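PDB 1Q87: 39 kDa initiator binding protein from Trichomonas vaginalis, which binds the Initiator (Inr) element of core promoters as a DNA-binding protein, and is present here as its C-terminal domain alone. Local coordinates for residues F58-A63 and N76-I81; E65-P70 and E109-K114. All coordinates share one frame; numbering follows the deposited sequence.

Contact 1. Residues F58-A63 and N76-I81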
loop_
_atom_site.group_PDB
_atom_site.type_symbol
_atom_site.label_atom_id
_atom_site.label_comp_id
_atom_site.label_asym_id
_atom_site.label_seq_id
_atom_site.Cartn_x
_atom_site.Cartn_y
_atom_site.Cartn_z
ATOM N N PHE A 58 -2.468 11.578 -17.647
ATOM C CA PHE A 58 -1.192 12.250 -17.568
ATOM C C PHE A 58 -0.412 11.905 -16.281
ATOM O O PHE A 58 0.809 11.702 -16.331
ATOM C CB PHE A 58 -1.429 13.752 -17.683
ATOM C CG PHE A 58 -0.195 14.583 -17.513
ATOM C CD1 PHE A 58 0.197 15.031 -16.255
ATOM C CD2 PHE A 58 0.563 14.937 -18.606
ATOM C CE1 PHE A 58 1.329 15.829 -16.086
ATOM C CE2 PHE A 58 1.686 15.724 -18.443
ATOM C CZ PHE A 58 2.068 16.174 -17.178
ATOM N N LEU A 59 -1.122 11.828 -15.149
ATOM C CA LEU A 59 -0.502 11.524 -13.870
ATOM C C LEU A 59 0.022 10.105 -13.835
ATOM O O LEU A 59 1.156 9.851 -13.430
ATOM C CB LEU A 59 -1.487 11.686 -12.720
ATOM C CG LEU A 59 -0.814 11.296 -11.408
ATOM C CD1 LEU A 59 0.165 12.380 -11.081
ATOM C CD2 LEU A 59 -1.788 11.119 -10.270
ATOM N N ILE A 60 -0.828 9.185 -14.251
ATOM C CA ILE A 60 -0.490 7.791 -14.266
ATOM C C ILE A 60 0.704 7.543 -15.194
ATOM O O ILE A 60 1.601 6.776 -14.882
ATOM C CB ILE A 60 -1.728 6.988 -14.709
ATOM C CG1 ILE A 60 -2.804 7.113 -13.628
ATOM C CG2 ILE A 60 -1.380 5.524 -14.990
ATOM C CD1 ILE A 60 -4.002 6.203 -13.837
ATOM N N GLU A 61 0.728 8.229 -16.324
ATOM C CA GLU A 61 1.801 8.069 -17.300
ATOM C C GLU A 61 3.121 8.572 -16.709
ATOM O O GLU A 61 4.115 7.867 -16.763
ATOM C CB GLU A 61 1.431 8.830 -18.583
ATOM C CG GLU A 61 1.819 8.153 -19.872
ATOM C CD GLU A 61 2.829 8.959 -20.676
ATOM O OE1 GLU A 61 3.153 8.529 -21.811
ATOM O OE2 GLU A 61 3.299 10.011 -20.177
ATOM N N LYS A 62 3.136 9.780 -16.142
ATOM C CA LYS A 62 4.368 10.297 -15.531
ATOM C C LYS A 62 4.792 9.427 -14.362
ATOM O O LYS A 62 5.978 9.106 -14.215
ATOM C CB LYS A 62 4.210 11.727 -15.021
ATOM C CG LYS A 62 3.906 12.763 -16.120
ATOM C CD LYS A 62 4.877 12.610 -17.265
ATOM C CE LYS A 62 4.547 13.513 -18.436
ATOM N NZ LYS A 62 5.469 13.231 -19.575
ATOM N N ALA A 63 3.823 9.027 -13.547
ATOM C CA ALA A 63 4.125 8.200 -12.390
ATOM C C ALA A 63 4.707 6.861 -12.863
ATOM O O ALA A 63 5.682 6.373 -12.276
ATOM C CB ALA A 63 2.879 7.979 -11.530
ATOM N N ASN A 76 2.920 -1.894 -18.565
ATOM C CA ASN A 76 2.573 -2.672 -17.387
ATOM C C ASN A 76 2.424 -1.788 -16.160
ATOM O O ASN A 76 1.451 -1.894 -15.434
ATOM C CB ASN A 76 3.620 -3.739 -17.093
ATOM C CG ASN A 76 3.380 -4.419 -15.772
ATOM O OD1 ASN A 76 4.081 -4.170 -14.790
ATOM N ND2 ASN A 76 2.377 -5.267 -15.733
ATOM N N ALA A 77 3.397 -0.915 -15.950
ATOM C CA ALA A 77 3.377 -0.042 -14.804
ATOM C C ALA A 77 2.101 0.812 -14.839
ATOM O O ALA A 77 1.510 1.085 -13.789
ATOM C CB ALA A 77 4.612 0.841 -14.804
ATOM N N ILE A 78 1.682 1.211 -16.045
ATOM C CA ILE A 78 0.486 2.041 -16.240
ATOM C C ILE A 78 -0.767 1.269 -15.854
ATOM O O ILE A 78 -1.678 1.794 -15.216
ATOM C CB ILE A 78 0.363 2.497 -17.709
ATOM C CG1 ILE A 78 1.343 3.628 -17.982
ATOM C CG2 ILE A 78 -1.051 2.974 -18.012
ATOM C CD1 ILE A 78 1.283 4.104 -19.424
ATOM N N GLU A 79 -0.810 0.006 -16.220
ATOM C CA GLU A 79 -1.982 -0.762 -15.884
ATOM C C GLU A 79 -2.068 -0.967 -14.378
ATOM O O GLU A 79 -3.136 -0.851 -13.799
ATOM C CB GLU A 79 -1.969 -2.107 -16.621
ATOM C CG GLU A 79 -1.683 -1.955 -18.113
ATOM C CD GLU A 79 -2.313 -3.039 -18.996
ATOM O OE1 GLU A 79 -2.907 -4.009 -18.452
ATOM O OE2 GLU A 79 -2.200 -2.902 -20.248
ATOM N N VAL A 80 -0.937 -1.239 -13.741
ATOM C CA VAL A 80 -0.937 -1.493 -12.320
ATOM C C VAL A 80 -1.395 -0.252 -11.557
ATOM O O VAL A 80 -2.289 -0.313 -10.715
ATOM C CB VAL A 80 0.461 -1.857 -11.827
ATOM C CG1 VAL A 80 0.477 -1.944 -10.278
ATOM C CG2 VAL A 80 0.885 -3.183 -12.418
ATOM N N ILE A 81 -0.755 0.874 -11.844
ATOM C CA ILE A 81 -1.083 2.111 -11.175
ATOM C C ILE A 81 -2.550 2.524 -11.409
ATOM O O ILE A 81 -3.262 2.905 -10.477
ATOM C CB ILE A 81 -0.116 3.220 -11.631
ATOM C CG1 ILE A 81 1.303 2.855 -11.165
ATOM C CG2 ILE A 81 -0.517 4.576 -11.018
ATOM C CD1 ILE A 81 2.421 3.770 -11.696
#

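Contact 2. Residues E65-P70 and E109-K114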
loop_
_atom_site.group_PDB
_atom_site.type_symbol
_atom_site.label_atom_id
_atom_site.label_comp_id
_atom_site.label_asym_id
_atom_site.label_seq_id
_atom_site.Cartn_x
_atom_site.Cartn_y
_atom_site.Cartn_z
ATOM N N GLU A 65 6.450 6.140 -15.596
ATOM C CA GLU A 65 7.801 6.357 -16.021
ATOM C C GLU A 65 8.720 6.471 -14.841
ATOM O O GLU A 65 9.821 5.953 -14.862
ATOM C CB GLU A 65 7.922 7.649 -16.835
ATOM C CG GLU A 65 7.427 7.607 -18.281
ATOM C CD GLU A 65 7.105 9.018 -18.821
ATOM O OE1 GLU A 65 7.711 10.022 -18.331
ATOM O OE2 GLU A 65 6.241 9.112 -19.733
ATOM N N TYR A 66 8.270 7.149 -13.804
ATOM C CA TYR A 66 9.128 7.398 -12.668
ATOM C C TYR A 66 9.165 6.303 -11.610
ATOM O O TYR A 66 10.154 6.197 -10.891
ATOM C CB TYR A 66 8.719 8.729 -12.050
ATOM C CG TYR A 66 9.574 9.249 -10.921
ATOM C CD1 TYR A 66 9.290 8.937 -9.596
ATOM C CD2 TYR A 66 10.609 10.132 -11.170
ATOM C CE1 TYR A 66 10.013 9.507 -8.538
ATOM C CE2 TYR A 66 11.347 10.701 -10.119
ATOM C CZ TYR A 66 11.042 10.384 -8.808
ATOM O OH TYR A 66 11.784 10.928 -7.779
ATOM N N PHE A 67 8.109 5.495 -11.524
ATOM C CA PHE A 67 8.038 4.442 -10.517
ATOM C C PHE A 67 8.343 3.013 -11.017
ATOM O O PHE A 67 8.632 2.147 -10.213
ATOM C CB PHE A 67 6.650 4.414 -9.860
ATOM C CG PHE A 67 6.287 5.656 -9.092
ATOM C CD1 PHE A 67 7.246 6.503 -8.592
ATOM C CD2 PHE A 67 4.945 5.947 -8.847
ATOM C CE1 PHE A 67 6.886 7.604 -7.871
ATOM C CE2 PHE A 67 4.576 7.034 -8.137
ATOM C CZ PHE A 67 5.539 7.872 -7.639
ATOM N N LYS A 68 8.234 2.749 -12.313
ATOM C CA LYS A 68 8.511 1.379 -12.791
ATOM C C LYS A 68 9.957 0.924 -12.576
ATOM O O LYS A 68 10.847 1.695 -12.163
ATOM C CB LYS A 68 8.196 1.238 -14.278
ATOM C CG LYS A 68 9.096 2.078 -15.216
ATOM C CD LYS A 68 8.540 1.952 -16.643
ATOM C CE LYS A 68 9.632 1.917 -17.708
ATOM N NZ LYS A 68 10.664 0.847 -17.463
ATOM N N GLN A 69 10.184 -0.346 -12.831
ATOM C CA GLN A 69 11.538 -0.883 -12.708
ATOM C C GLN A 69 12.203 -0.668 -14.058
ATOM O O GLN A 69 11.514 -0.548 -15.078
ATOM C CB GLN A 69 11.494 -2.369 -12.422
ATOM C CG GLN A 69 10.699 -2.714 -11.223
ATOM C CD GLN A 69 11.560 -2.849 -10.017
ATOM O OE1 GLN A 69 12.121 -1.862 -9.520
ATOM N NE2 GLN A 69 11.688 -4.085 -9.527
ATOM N N PRO A 70 13.545 -0.666 -14.093
ATOM C CA PRO A 70 14.259 -0.465 -15.362
ATOM C C PRO A 70 13.824 -1.492 -16.421
ATOM O O PRO A 70 13.717 -1.170 -17.612
ATOM C CB PRO A 70 15.737 -0.616 -14.961
ATOM C CG PRO A 70 15.743 -0.277 -13.522
ATOM C CD PRO A 70 14.495 -0.982 -13.014
ATOM N N GLU A 109 11.198 4.160 -4.488
ATOM C CA GLU A 109 12.298 3.266 -4.878
ATOM C C GLU A 109 11.877 1.816 -4.991
ATOM O O GLU A 109 12.402 1.097 -5.823
ATOM C CB GLU A 109 13.470 3.295 -3.895
ATOM C CG GLU A 109 14.290 4.581 -3.920
ATOM C CD GLU A 109 13.556 5.758 -3.277
ATOM O OE1 GLU A 109 12.403 5.572 -2.810
ATOM O OE2 GLU A 109 14.138 6.869 -3.227
ATOM N N THR A 110 10.964 1.353 -4.142
ATOM C CA THR A 110 10.568 -0.049 -4.267
ATOM C C THR A 110 9.052 -0.248 -4.393
ATOM O O THR A 110 8.518 -1.334 -4.144
ATOM C CB THR A 110 11.175 -0.882 -3.077
ATOM O OG1 THR A 110 10.788 -0.309 -1.825
ATOM C CG2 THR A 110 12.756 -0.854 -3.165
ATOM N N ILE A 111 8.367 0.773 -4.891
ATOM C CA ILE A 111 6.936 0.686 -4.942
ATOM C C ILE A 111 6.354 -0.531 -5.613
ATOM O O ILE A 111 5.373 -1.125 -5.136
ATOM C CB ILE A 111 6.324 1.968 -5.528
ATOM C CG1 ILE A 111 4.798 1.867 -5.458
ATOM C CG2 ILE A 111 6.838 2.237 -6.942
ATOM C CD1 ILE A 111 4.202 2.912 -4.596
ATOM N N MET A 112 6.961 -0.933 -6.709
ATOM C CA MET A 112 6.448 -2.073 -7.436
ATOM C C MET A 112 6.733 -3.401 -6.751
ATOM O O MET A 112 6.104 -4.398 -7.042
ATOM C CB MET A 112 7.012 -2.030 -8.837
ATOM C CG MET A 112 6.454 -0.864 -9.616
ATOM S SD MET A 112 4.798 -1.208 -10.178
ATOM C CE MET A 112 4.010 0.142 -9.640
ATOM N N LEU A 113 7.677 -3.418 -5.819
ATOM C CA LEU A 113 7.953 -4.660 -5.117
ATOM C C LEU A 113 6.853 -4.836 -4.101
ATOM O O LEU A 113 6.257 -5.923 -4.040
ATOM C CB LEU A 113 9.311 -4.627 -4.414
ATOM C CG LEU A 113 10.490 -4.471 -5.378
ATOM C CD1 LEU A 113 11.813 -4.486 -4.572
ATOM C CD2 LEU A 113 10.435 -5.596 -6.438
ATOM N N LYS A 114 6.570 -3.777 -3.322
ATOM C CA LYS A 114 5.506 -3.846 -2.312
ATOM C C LYS A 114 4.191 -4.246 -2.961
ATOM O O LYS A 114 3.486 -5.142 -2.470
ATOM C CB LYS A 114 5.346 -2.516 -1.580
ATOM C CG LYS A 114 6.625 -2.123 -0.829
ATOM C CD LYS A 114 6.353 -1.274 0.385
ATOM C CE LYS A 114 7.610 -0.867 1.060
ATOM N NZ LYS A 114 7.290 0.263 1.986
#

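Contact 1. Residues F58-A63 and N76-I81
Ile60 on helix 56-67 meets Ile78 and Ile81 on helix 74-84, two helices that follow each other in the chain and pack at a wide angle in the helical part of this domain. The axes of the two segments come within 8.9 Å, and their directions differ by 128°, so they cross steeply and one small apolar patch carries the contact. At its tight centre, the CG2 methyl of Ile60 does most of the touching. That methyl is anti to the backbone N (CG1 at chi1 -67°), which sets it against two isoleucines one helical turn apart: Ile60 CG2 lies 4.0 Å from Ile78 CG2 and 4.2 Å from Ile81 CG2. It also rests on the backbone, with Ile60 CG2 3.7 Å from Ile78 O. Beta-branched isoleucine suits this place because its second methyl, held close to the main chain, can pack between helices without a long side chain. Deeper in, Ala63 CB lies 4.2 Å from Ile81 CD1; its single methyl lets the extended isoleucine come up close to the backbone, and Leu46 of helix 29-47 touches Ala63 as well.

The outer side is looser and more polar. Glu61 starts away from the partner helix, yet its aliphatic stem runs alongside Ile78, pointing the same way, while the carboxylate continues to a salt bridge between OE1 and Lys74 NZ. A glutamate fits such a margin, its methylenes covering an isoleucine and its charge left for Lys74 on this partly exposed side. Here Glu61 CG comes 4.1 Å from Ile78 CD1.

Contact 2. Residues E65-P70 and E109-K114
Ile111, which follows the N-cap residue Thr110 in the first turn of helix 111-123, packs on Phe67 at the end of helix 56-67. The carbonyl of Thr110 accepts from both Leu113 N and Lys114 N, starting the helix that carries the contact. The CG2 branch of Ile111 sits between the backbone N and the carbonyl carbon (CG1 at chi1 -176°), and this brings Ile111 CG2 to 3.6 Å from Phe67 CB, oblique to the ring. The aromatic ring fits a buried place, since Phe101 and Leu102 of helix 95-105 and Ile42 of helix 29-47 also pack on it. At Met112 the flexible, unbranched chain bends at chi2 and chi3; Met112 CG lies 3.8 Å from Phe67 O, where segment 65-70 leaves its helix at Lys68. Leu113, on the exposed margin, meets Gln69 with the two side chains crossing at about a right angle. Leu113 CD2 is 3.7 Å from Gln69 NE2, a van der Waals touch between a methyl and an amide nitrogen, with no hydrogen bond. Altogether, the C-terminal end of helix 56-67 and its exit loop pack against the first turn of helix 111-123, plain helix packing in the helical part of the domain.

How the contacts relate
The centres of contact 1 and contact 2 lie about 11 Å apart, on the same side of the chain's centre. Both draw on helix 56-67: contact 1 uses its first half to middle, contact 2 its last turn and the loop that follows. Along the chain the segments alternate, 58-63, 65-70, 76-81 and 109-114, so helix 74-84 packs back locally before helix 111-123 returns from farther along the sequence. The two contacts also touch each other: Ala77 CB packs on Lys68 CB at 3.6 Å, and Met112 CE reaches Val80 and Ile81. Helices 56-67, 74-84 and 111-123 thus pack on one another in the helical part of the C-terminal domain, with Met112 bridging to helix 74-84.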